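PDB 3EEY: putative rRNA methylase from Clostridium thermocellum ATCC 27405, which binds S-adenosylmethionine and probably acts as a methyltransferase, with ribosomal RNA as its presumed substrate. Local coordinates for residues N62-K65 with K66-L70. Numbering follows the deposited sequence.
Sequences NTTK and KLTDL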
ATOM      1  N   ASN A  62      12.392 -22.258 -19.320  1.00 64.80           N
ATOM      2  CA  ASN A  62      10.966 -21.938 -19.275  1.00 67.72           C
ATOM      3  C   ASN A  62      10.654 -20.475 -19.588  1.00 64.79           C
ATOM      4  O   ASN A  62       9.642 -20.175 -20.221  1.00 64.01           O
ATOM      5  CB  ASN A  62      10.376 -22.314 -17.915  1.00 69.46           C
ATOM      6  CG  ASN A  62      10.258 -23.816 -17.720  1.00 74.16           C
ATOM      7  OD1 ASN A  62      10.600 -24.606 -18.604  1.00 77.96           O
ATOM      8  ND2 ASN A  62       9.769 -24.219 -16.555  1.00 66.12           N
ATOM      9  N   THR A  63      11.528 -19.579 -19.136  1.00 59.48           N
ATOM     10  CA  THR A  63      11.433 -18.153 -19.436  1.00 53.92           C
ATOM     11  C   THR A  63      11.745 -17.876 -20.910  1.00 57.24           C
ATOM     12  O   THR A  63      11.074 -17.050 -21.534  1.00 57.43           O
ATOM     13  CB  THR A  63      12.336 -17.318 -18.480  1.00 51.01           C
ATOM     14  OG1 THR A  63      11.959 -17.581 -17.121  1.00 42.12           O
ATOM     15  CG2 THR A  63      12.208 -15.831 -18.734  1.00 40.55           C
ATOM     16  N   THR A  64      12.736 -18.586 -21.458  1.00 57.77           N
ATOM     17  CA  THR A  64      13.098 -18.489 -22.877  1.00 63.97           C
ATOM     18  C   THR A  64      11.930 -18.935 -23.747  1.00 60.94           C
ATOM     19  O   THR A  64      11.609 -18.280 -24.734  1.00 61.41           O
ATOM     20  CB  THR A  64      14.356 -19.337 -23.230  1.00 62.67           C
ATOM     21  OG1 THR A  64      15.378 -19.130 -22.250  1.00 66.38           O
ATOM     22  CG2 THR A  64      14.905 -18.960 -24.609  1.00 64.99           C
ATOM     23  N   LYS A  65      11.298 -20.037 -23.353  1.00 59.52           N
ATOM     24  CA  LYS A  65      10.163 -20.600 -24.075  1.00 71.84           C
ATOM     25  C   LYS A  65       8.965 -19.648 -24.064  1.00 70.81           C
ATOM     26  O   LYS A  65       8.364 -19.393 -25.103  1.00 69.34           O
ATOM     27  CB  LYS A  65       9.778 -21.957 -23.487  1.00 71.45           C
ATOM     28  CG  LYS A  65       8.666 -22.677 -24.240  1.00 79.32           C
ATOM     29  CD  LYS A  65       8.299 -23.978 -23.553  1.00 86.35           C
ATOM     30  CE  LYS A  65       6.963 -24.510 -24.039  1.00 95.61           C
ATOM     31  NZ  LYS A  65       6.979 -24.882 -25.483  1.00 99.93           N
ATOM     32  N   LYS A  66       8.651 -19.126 -22.881  1.00 70.67           N
ATOM     33  CA  LYS A  66       7.610 -18.115 -22.678  1.00 66.80           C
ATOM     34  C   LYS A  66       7.753 -16.886 -23.573  1.00 65.86           C
ATOM     35  O   LYS A  66       6.817 -16.525 -24.283  1.00 62.43           O
ATOM     36  CB  LYS A  66       7.612 -17.666 -21.219  1.00 68.82           C
ATOM     37  CG  LYS A  66       6.477 -18.212 -20.387  1.00 75.52           C
ATOM     38  CD  LYS A  66       5.378 -17.170 -20.263  1.00 82.95           C
ATOM     39  CE  LYS A  66       4.268 -17.545 -19.285  1.00 87.46           C
ATOM     40  NZ  LYS A  66       4.522 -18.724 -18.420  1.00 90.08           N
ATOM     41  N   LEU A  67       8.929 -16.265 -23.534  1.00 60.46           N
ATOM     42  CA  LEU A  67       9.187 -15.033 -24.259  1.00 58.41           C
ATOM     43  C   LEU A  67       9.219 -15.206 -25.776  1.00 59.16           C
ATOM     44  O   LEU A  67       8.810 -14.303 -26.498  1.00 60.24           O
ATOM     45  CB  LEU A  67      10.488 -14.405 -23.769  1.00 59.48           C
ATOM     46  CG  LEU A  67      10.514 -13.862 -22.340  1.00 59.64           C
ATOM     47  CD1 LEU A  67      11.947 -13.733 -21.882  1.00 61.60           C
ATOM     48  CD2 LEU A  67       9.790 -12.532 -22.230  1.00 50.15           C
ATOM     49  N   THR A  68       9.696 -16.361 -26.243  1.00 62.76           N
ATOM     50  CA  THR A  68       9.761 -16.670 -27.680  1.00 73.53           C
ATOM     51  C   THR A  68       8.345 -16.898 -28.222  1.00 71.11           C
ATOM     52  O   THR A  68       8.014 -16.472 -29.338  1.00 71.22           O
ATOM     53  CB  THR A  68      10.669 -17.908 -27.972  1.00 72.70           C
ATOM     54  OG1 THR A  68      11.905 -17.786 -27.254  1.00 77.44           O
ATOM     55  CG2 THR A  68      10.972 -18.040 -29.468  1.00 79.89           C
ATOM     56  N   ASP A  69       7.523 -17.551 -27.397  1.00 67.44           N
ATOM     57  CA  ASP A  69       6.109 -17.800 -27.676  1.00 65.98           C
ATOM     58  C   ASP A  69       5.296 -16.520 -27.827  1.00 70.84           C
ATOM     59  O   ASP A  69       4.335 -16.493 -28.588  1.00 72.81           O
ATOM     60  CB  ASP A  69       5.472 -18.655 -26.572  1.00 62.95           C
ATOM     61  CG  ASP A  69       5.798 -20.140 -26.701  1.00 72.06           C
ATOM     62  OD1 ASP A  69       6.494 -20.535 -27.664  1.00 71.52           O
ATOM     63  OD2 ASP A  69       5.358 -20.919 -25.823  1.00 62.76           O
ATOM     64  N   LEU A  70       5.686 -15.469 -27.107  1.00 69.39           N
ATOM     65  CA  LEU A  70       4.939 -14.212 -27.109  1.00 65.10           C
ATOM     66  C   LEU A  70       5.558 -13.117 -27.949  1.00 62.51           C
ATOM     67  O   LEU A  70       5.078 -11.986 -27.906  1.00 66.29           O
ATOM     68  CB  LEU A  70       4.762 -13.693 -25.687  1.00 66.23           C
ATOM     69  CG  LEU A  70       4.278 -14.651 -24.604  1.00 69.53           C
ATOM     70  CD1 LEU A  70       4.363 -13.984 -23.251  1.00 73.45           C
ATOM     71  CD2 LEU A  70       2.870 -15.155 -24.869  1.00 75.73           C
TER
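Thr64 and Thr68, one turn apart on the last two turns of a helix, lie side by side and point the same way, and the hydroxyl of the second folds back onto the backbone of the first. With Thr68 OG1 beside its own backbone N (chi1 -47°), the hydroxyl donates to Thr64 O over 2.6 Å. Thr68 N gives the same oxygen its regular helical bond of 3.1 Å, so two donors grip one carbonyl from opposite faces of its plane. Thr64 and Thr63 repeat the habit one turn earlier, their hydroxyls bonded to Ile60 O and Ala59 O.

On the buried side Thr63 runs alongside Leu67: its methyl CG2 meets Leu67 CD1 at 3.8 Å, and Leu67 CG sits 3.3 Å from Thr63 O. Helix 57-69 is the crossover of a right-handed beta-alpha-beta unit between parallel strands 49-53 and 76-79 of the Rossmann-like methyltransferase fold, and this pair faces the sheet, Thr63 touching Leu78 and Leu67 touching Val76, while both also meet Thr37 of helix 35-44.

Lys65 and Asp69 occupy the outer surface, their side chains crossing at a slant. The lysine starts out extended, CG anti to the backbone N (chi1 -176°), and bends only at its last torsion; NZ stays 4.3 Å from Asp69 OD2, too far for a salt bridge, though the opposite charges should still attract weakly. Lys66 turns elsewhere, its NZ making a weak hydrogen bond to Asn35, an S-adenosylmethionine-binding residue.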